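Local coordinates for protein 1,3,6,8-tetrahydroxynaphthalene synthase (Streptomyces coelicolor, PDB 1U0M) that condenses five malonyl-CoA units into a linear pentaketide and cyclises it to 1,3,6,8-tetrahydroxynaphthalene, a precursor of melanin and naphthoquinone metabolites, at residues 14-22 against 87-95; 105-115 against 165-176. One frame throughout, in Å; residues are numbered along the deposited sequence.

Interaction 1: 14-22 against 87-95; sequences RPSVSVPEH and RVPAVIQRA
R87 meets E21 end-on: NH1 donates to OE1 (3.2 Å) and NH2 to OE2 (3.1 Å), each oxygen offering its syn lone pair. The two planes lie only 14° apart, so carboxylate and guanidinium form a nearly flat, two-pronged salt bridge. An extended chain from CG to NE carries the R87 head out to the loop after the strand, where CB of P20 lies over one guanidinium face, toward its rim; NE is bridged to E83 as well. R94 is bent at chi2 and chi3, which brings its head alongside the strand. Its NH2 reaches V17 O at 2.9 Å, with the oxygen in the guanidinium plane but the donor above the carbonyl plane, a bent bond (130° at the hydrogen). The same NH2 gives a hydrogen to water 1, which also accepts from V17 N, so R94 reaches V17 O directly and V17 N through the water. Between the arginines V91 is pressed onto the strand, CG1 against S16 O and CG2 tightly against S18 CB (3.5 Å). Helix segment 87-95 runs roughly antiparallel to strand 16-18, their axes at 153°; helix 73-99 thus layers on the sheet of the alpha-beta-alpha-beta-alpha thiolase fold.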
# COMPACT_ATOMS: atom_id res chain seq x y z
N ARG A 14 22.09 -1.83 9.56
CA ARG A 14 22.44 -0.43 9.39
C ARG A 14 21.70 0.22 8.23
O ARG A 14 22.00 0.00 7.05
CB ARG A 14 23.95 -0.29 9.19
N PRO A 15 20.70 1.05 8.56
CA PRO A 15 19.93 1.73 7.52
C PRO A 15 20.83 2.67 6.75
O PRO A 15 21.65 3.38 7.32
CB PRO A 15 18.85 2.47 8.32
CG PRO A 15 19.53 2.75 9.62
CD PRO A 15 20.23 1.45 9.90
N SER A 16 20.68 2.66 5.43
CA SER A 16 21.47 3.51 4.57
C SER A 16 20.57 4.70 4.18
O SER A 16 19.40 4.51 3.86
CB SER A 16 21.89 2.72 3.33
OG SER A 16 23.01 3.29 2.69
N VAL A 17 21.11 5.92 4.24
CA VAL A 17 20.32 7.10 3.90
C VAL A 17 21.06 8.08 3.00
O VAL A 17 22.26 8.30 3.15
CB VAL A 17 19.85 7.86 5.18
CG1 VAL A 17 18.89 8.97 4.80
CG2 VAL A 17 19.19 6.90 6.15
N SER A 18 20.32 8.68 2.07
CA SER A 18 20.87 9.64 1.12
C SER A 18 19.83 10.74 0.81
O SER A 18 18.66 10.44 0.64
CB SER A 18 21.27 8.89 -0.16
OG SER A 18 21.64 9.79 -1.19
N VAL A 19 20.26 12.00 0.75
CA VAL A 19 19.34 13.11 0.45
C VAL A 19 19.84 13.88 -0.77
O VAL A 19 21.02 13.86 -1.07
CB VAL A 19 19.20 14.10 1.65
CG1 VAL A 19 18.56 13.40 2.85
CG2 VAL A 19 20.54 14.66 2.02
N PRO A 20 18.93 14.55 -1.50
CA PRO A 20 19.31 15.32 -2.70
C PRO A 20 20.26 16.47 -2.43
O PRO A 20 20.36 16.97 -1.31
CB PRO A 20 17.96 15.77 -3.26
CG PRO A 20 17.12 15.91 -2.02
CD PRO A 20 17.49 14.66 -1.23
N GLU A 21 20.94 16.92 -3.48
CA GLU A 21 21.95 17.96 -3.35
C GLU A 21 21.50 19.41 -3.20
O GLU A 21 22.30 20.26 -2.81
CB GLU A 21 22.94 17.86 -4.52
CG GLU A 21 22.34 17.95 -5.91
CD GLU A 21 21.38 16.81 -6.22
OE1 GLU A 21 21.63 15.66 -5.79
OE2 GLU A 21 20.37 17.06 -6.92
N HIS A 22 20.24 19.70 -3.49
CA HIS A 22 19.75 21.07 -3.35
C HIS A 22 19.36 21.32 -1.89
O HIS A 22 18.56 20.59 -1.31
CB HIS A 22 18.58 21.26 -4.31
CG HIS A 22 18.91 20.90 -5.72
ND1 HIS A 22 19.82 21.61 -6.47
CD2 HIS A 22 18.45 19.91 -6.53
CE1 HIS A 22 19.91 21.08 -7.68
NE2 HIS A 22 19.09 20.05 -7.74
N ARG A 87 17.96 7.54 -8.05
CA ARG A 87 18.52 7.66 -6.71
C ARG A 87 18.37 6.45 -5.79
O ARG A 87 19.28 6.11 -5.04
CB ARG A 87 17.93 8.89 -5.99
CG ARG A 87 18.19 10.22 -6.67
CD ARG A 87 17.53 11.34 -5.87
NE ARG A 87 17.57 12.63 -6.55
CZ ARG A 87 18.58 13.48 -6.47
NH1 ARG A 87 19.65 13.18 -5.75
NH2 ARG A 87 18.51 14.65 -7.11
N VAL A 88 17.22 5.78 -5.84
CA VAL A 88 16.97 4.65 -4.97
C VAL A 88 18.03 3.53 -5.00
O VAL A 88 18.53 3.12 -3.96
CB VAL A 88 15.56 4.06 -5.22
CG1 VAL A 88 15.31 2.88 -4.32
CG2 VAL A 88 14.50 5.13 -4.97
N PRO A 89 18.38 3.04 -6.20
CA PRO A 89 19.37 1.97 -6.38
C PRO A 89 20.62 2.03 -5.48
O PRO A 89 20.91 1.09 -4.73
CB PRO A 89 19.71 2.08 -7.86
CG PRO A 89 18.39 2.42 -8.45
CD PRO A 89 17.87 3.49 -7.51
N ALA A 90 21.35 3.13 -5.56
CA ALA A 90 22.56 3.30 -4.75
C ALA A 90 22.30 3.03 -3.28
O ALA A 90 23.04 2.28 -2.64
CB ALA A 90 23.11 4.69 -4.92
N VAL A 91 21.26 3.65 -2.74
CA VAL A 91 20.95 3.48 -1.33
C VAL A 91 20.65 2.05 -0.95
O VAL A 91 21.11 1.57 0.08
CB VAL A 91 19.77 4.38 -0.91
CG1 VAL A 91 19.52 4.25 0.58
CG2 VAL A 91 20.08 5.83 -1.27
N ILE A 92 19.86 1.36 -1.77
CA ILE A 92 19.54 -0.04 -1.49
C ILE A 92 20.84 -0.82 -1.39
O ILE A 92 21.03 -1.62 -0.47
CB ILE A 92 18.65 -0.64 -2.61
CG1 ILE A 92 17.21 -0.14 -2.45
CG2 ILE A 92 18.70 -2.16 -2.56
CD1 ILE A 92 16.27 -0.58 -3.55
N GLN A 93 21.75 -0.56 -2.33
CA GLN A 93 23.05 -1.23 -2.35
C GLN A 93 23.73 -1.18 -0.99
O GLN A 93 23.89 -2.20 -0.32
CB GLN A 93 23.95 -0.56 -3.38
CG GLN A 93 25.26 -1.27 -3.55
CD GLN A 93 25.07 -2.65 -4.15
OE1 GLN A 93 24.78 -2.78 -5.34
NE2 GLN A 93 25.22 -3.68 -3.33
N ARG A 94 24.13 0.02 -0.59
CA ARG A 94 24.80 0.24 0.68
C ARG A 94 24.08 -0.41 1.85
O ARG A 94 24.68 -0.65 2.89
CB ARG A 94 24.94 1.74 0.94
CG ARG A 94 25.95 2.41 0.03
CD ARG A 94 25.49 3.78 -0.37
NE ARG A 94 24.91 4.49 0.76
CZ ARG A 94 24.31 5.67 0.66
NH1 ARG A 94 24.21 6.26 -0.53
NH2 ARG A 94 23.80 6.24 1.74
N ALA A 95 22.79 -0.68 1.68
CA ALA A 95 22.00 -1.31 2.74
C ALA A 95 22.20 -2.82 2.71
O ALA A 95 22.03 -3.49 3.72
CB ALA A 95 20.52 -0.97 2.57
O HOH W 1 24.20 5.82 4.38

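Interaction 2: 105-115 against 165-176; sequences DIDVIIYVSCT and EANALIVACEFC
E174 OE1 is gripped twice from segment 105-115: T115 OG1 donates to it at 2.9 Å, approaching nearly along the C-O axis, and C114 N donates from the syn side at 3.2 Å. The glutamate chain bends at chi2, which brings the carboxylate back toward the 113-115 turn, while OE2 is held by S314. T115 OG1, set between its backbone N and carbonyl carbon (chi1 42°), also accepts from F175 N at 3.0 Å, so one hydroxyl joins the glutamate to the backbone beyond it. Were E174 cut back to an alanine, C114 N and the T115 hydroxyl would probably lose their shared acceptor, and S314 its partner. Upstream the strands run parallel, their axes 16° apart, with V108 to V112 registered against A168 to A172. Nearly straight backbone bonds pass back and forth, such as V171 N to I110 O (177° at the hydrogen). At the other end D107 continues the pairing with one backbone and one side-chain bond: OD1 takes the N167 N-H on its anti lone pair, while D107 N gives to N167 O at 2.8 Å. On one face V108 CG1 presses tightly on A168 CB (3.4 Å), beneath helix 148-162. On the other, Y111 lays CD1 obliquely against V171 CG1 and brings its ring end to C173 CB, on the side of helix 73-99. C114 lies about 7 Å, side chain to side chain, from C146, the probable catalytic cysteine, and packs on M119 of the second subunit. The arrangement is a parallel strand pair in the central sheet of a thiolase fold, the end of segment 105-115 coming close to the probable active-site cysteine.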
# COMPACT_ATOMS: atom_id res chain seq x y z
N ASP A 105 19.20 -12.25 -1.65
CA ASP A 105 18.96 -12.86 -0.35
C ASP A 105 17.71 -12.29 0.31
O ASP A 105 17.36 -12.67 1.43
CB ASP A 105 20.18 -12.67 0.56
CG ASP A 105 21.21 -13.77 0.37
OD1 ASP A 105 21.20 -14.73 1.17
OD2 ASP A 105 22.02 -13.68 -0.58
N ILE A 106 17.03 -11.40 -0.40
CA ILE A 106 15.82 -10.76 0.10
C ILE A 106 14.59 -11.48 -0.43
O ILE A 106 14.45 -11.69 -1.63
CB ILE A 106 15.77 -9.28 -0.34
CG1 ILE A 106 17.08 -8.57 0.04
CG2 ILE A 106 14.56 -8.59 0.30
CD1 ILE A 106 17.34 -8.50 1.54
N ASP A 107 13.69 -11.86 0.47
CA ASP A 107 12.48 -12.56 0.08
C ASP A 107 11.30 -11.61 -0.13
O ASP A 107 10.35 -11.94 -0.83
CB ASP A 107 12.09 -13.60 1.14
CG ASP A 107 13.19 -14.61 1.42
OD1 ASP A 107 14.08 -14.30 2.26
OD2 ASP A 107 13.19 -15.70 0.81
N VAL A 108 11.37 -10.44 0.49
CA VAL A 108 10.29 -9.47 0.37
C VAL A 108 10.77 -8.03 0.40
O VAL A 108 11.58 -7.65 1.24
CB VAL A 108 9.28 -9.66 1.53
CG1 VAL A 108 9.99 -9.48 2.86
CG2 VAL A 108 8.14 -8.65 1.41
N ILE A 109 10.28 -7.23 -0.55
CA ILE A 109 10.62 -5.82 -0.60
C ILE A 109 9.43 -5.05 -0.02
O ILE A 109 8.27 -5.38 -0.30
CB ILE A 109 10.86 -5.31 -2.03
CG1 ILE A 109 12.11 -5.97 -2.62
CG2 ILE A 109 11.02 -3.80 -2.01
CD1 ILE A 109 12.53 -5.40 -3.96
N ILE A 110 9.72 -4.05 0.79
CA ILE A 110 8.69 -3.24 1.41
C ILE A 110 8.98 -1.80 1.03
O ILE A 110 9.84 -1.15 1.64
CB ILE A 110 8.70 -3.43 2.92
CG1 ILE A 110 8.70 -4.92 3.25
CG2 ILE A 110 7.47 -2.78 3.53
CD1 ILE A 110 8.81 -5.24 4.73
N TYR A 111 8.28 -1.31 0.02
CA TYR A 111 8.48 0.04 -0.48
C TYR A 111 7.43 1.02 0.04
O TYR A 111 6.24 0.89 -0.26
CB TYR A 111 8.44 0.01 -2.01
CG TYR A 111 8.89 1.30 -2.68
CD1 TYR A 111 10.22 1.50 -3.05
CD2 TYR A 111 7.97 2.32 -2.96
CE1 TYR A 111 10.63 2.67 -3.68
CE2 TYR A 111 8.38 3.49 -3.59
CZ TYR A 111 9.70 3.66 -3.94
OH TYR A 111 10.09 4.81 -4.59
N VAL A 112 7.87 2.01 0.81
CA VAL A 112 6.94 3.01 1.34
C VAL A 112 7.20 4.43 0.84
O VAL A 112 8.32 4.93 0.85
CB VAL A 112 6.92 3.02 2.87
CG1 VAL A 112 6.51 1.65 3.37
CG2 VAL A 112 8.27 3.41 3.42
N SER A 113 6.13 5.07 0.38
CA SER A 113 6.18 6.42 -0.13
C SER A 113 4.78 6.99 -0.25
O SER A 113 3.87 6.31 -0.72
CB SER A 113 6.83 6.44 -1.51
OG SER A 113 6.64 7.70 -2.12
N CYS A 114 4.60 8.22 0.19
CA CYS A 114 3.29 8.86 0.10
C CYS A 114 3.40 10.17 -0.65
O CYS A 114 2.44 10.94 -0.75
CB CYS A 114 2.74 9.12 1.50
SG CYS A 114 3.69 10.30 2.47
N THR A 115 4.58 10.41 -1.22
CA THR A 115 4.83 11.66 -1.93
C THR A 115 4.64 11.63 -3.44
O THR A 115 4.91 12.60 -4.13
CB THR A 115 6.23 12.13 -1.62
OG1 THR A 115 7.11 11.00 -1.64
CG2 THR A 115 6.26 12.78 -0.24
N GLU A 165 14.15 -17.77 8.31
CA GLU A 165 15.37 -17.57 7.56
C GLU A 165 15.19 -16.53 6.45
O GLU A 165 16.00 -16.46 5.53
CB GLU A 165 15.83 -18.91 6.96
CG GLU A 165 16.17 -19.99 8.00
CD GLU A 165 17.53 -19.79 8.64
OE1 GLU A 165 17.59 -19.49 9.85
OE2 GLU A 165 18.55 -19.94 7.93
N ALA A 166 14.13 -15.73 6.57
CA ALA A 166 13.82 -14.70 5.57
C ALA A 166 14.44 -13.33 5.82
O ALA A 166 14.48 -12.84 6.95
CB ALA A 166 12.32 -14.56 5.44
N ASN A 167 14.90 -12.70 4.74
CA ASN A 167 15.49 -11.37 4.78
C ASN A 167 14.60 -10.39 4.03
O ASN A 167 14.29 -10.60 2.85
CB ASN A 167 16.87 -11.37 4.13
CG ASN A 167 17.94 -11.98 5.00
OD1 ASN A 167 19.09 -12.08 4.60
ND2 ASN A 167 17.57 -12.37 6.21
N ALA A 168 14.21 -9.31 4.69
CA ALA A 168 13.36 -8.31 4.06
C ALA A 168 14.12 -7.02 3.78
O ALA A 168 15.04 -6.65 4.50
CB ALA A 168 12.16 -8.02 4.96
N LEU A 169 13.73 -6.34 2.70
CA LEU A 169 14.36 -5.08 2.34
C LEU A 169 13.37 -3.94 2.48
O LEU A 169 12.35 -3.90 1.79
CB LEU A 169 14.87 -5.12 0.90
CG LEU A 169 15.47 -3.79 0.42
CD1 LEU A 169 16.68 -3.42 1.28
CD2 LEU A 169 15.87 -3.89 -1.05
N ILE A 170 13.67 -3.02 3.38
CA ILE A 170 12.80 -1.87 3.59
C ILE A 170 13.35 -0.67 2.85
O ILE A 170 14.49 -0.27 3.05
CB ILE A 170 12.73 -1.50 5.07
CG1 ILE A 170 12.18 -2.68 5.86
CG2 ILE A 170 11.85 -0.28 5.25
CD1 ILE A 170 12.09 -2.42 7.33
N VAL A 171 12.52 -0.09 1.97
CA VAL A 171 12.92 1.09 1.21
C VAL A 171 11.93 2.21 1.43
O VAL A 171 10.73 2.03 1.23
CB VAL A 171 12.99 0.82 -0.29
CG1 VAL A 171 13.37 2.10 -1.02
CG2 VAL A 171 14.00 -0.27 -0.58
N ALA A 172 12.43 3.36 1.86
CA ALA A 172 11.60 4.53 2.08
C ALA A 172 12.05 5.60 1.09
O ALA A 172 13.21 5.98 1.05
CB ALA A 172 11.76 5.01 3.51
N CYS A 173 11.12 6.09 0.28
CA CYS A 173 11.45 7.12 -0.70
C CYS A 173 10.46 8.27 -0.54
O CYS A 173 9.28 8.11 -0.81
CB CYS A 173 11.36 6.55 -2.12
SG CYS A 173 11.97 7.64 -3.40
N GLU A 174 10.95 9.42 -0.10
CA GLU A 174 10.06 10.56 0.12
C GLU A 174 10.55 11.87 -0.47
O GLU A 174 11.58 12.42 -0.06
CB GLU A 174 9.81 10.71 1.62
CG GLU A 174 9.27 9.43 2.29
CD GLU A 174 7.80 9.16 1.97
OE1 GLU A 174 7.30 9.70 0.96
OE2 GLU A 174 7.14 8.41 2.73
N PHE A 175 9.80 12.38 -1.45
CA PHE A 175 10.11 13.64 -2.11
C PHE A 175 8.98 14.61 -1.75
O PHE A 175 8.17 14.99 -2.62
CB PHE A 175 10.16 13.43 -3.63
CG PHE A 175 11.21 12.45 -4.09
CD1 PHE A 175 10.97 11.63 -5.19
CD2 PHE A 175 12.45 12.38 -3.46
CE1 PHE A 175 11.94 10.75 -5.66
CE2 PHE A 175 13.43 11.49 -3.92
CZ PHE A 175 13.18 10.68 -5.02
N CYS A 176 8.95 15.03 -0.49
CA CYS A 176 7.86 15.89 -0.01
C CYS A 176 7.76 17.21 -0.76
O CYS A 176 6.69 17.79 -0.84
CB CYS A 176 8.00 16.16 1.50
SG CYS A 176 8.02 14.66 2.55

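How the interactions relate
From the N terminus, strand 11-18 and the turn after it come first; the chain then runs through several helices before helix 73-99 returns over the strand and closes interaction 1. Strand 108-112 follows that helix, and after strand 137-141 and helix 148-162 the chain comes back as strand 167-175 to close interaction 2. The loops are in series, neither enclosing nor crossing the other. Both contacts reach one mixed sheet, in which strand 198-206 lies between 167-175 and 11-18. Helix 73-99 bridges them: I92 packs on L169 and V171, and V88 on V171 and C173, so the helix packs on strand 11-18 with one set of residues and on strand 167-175 with another.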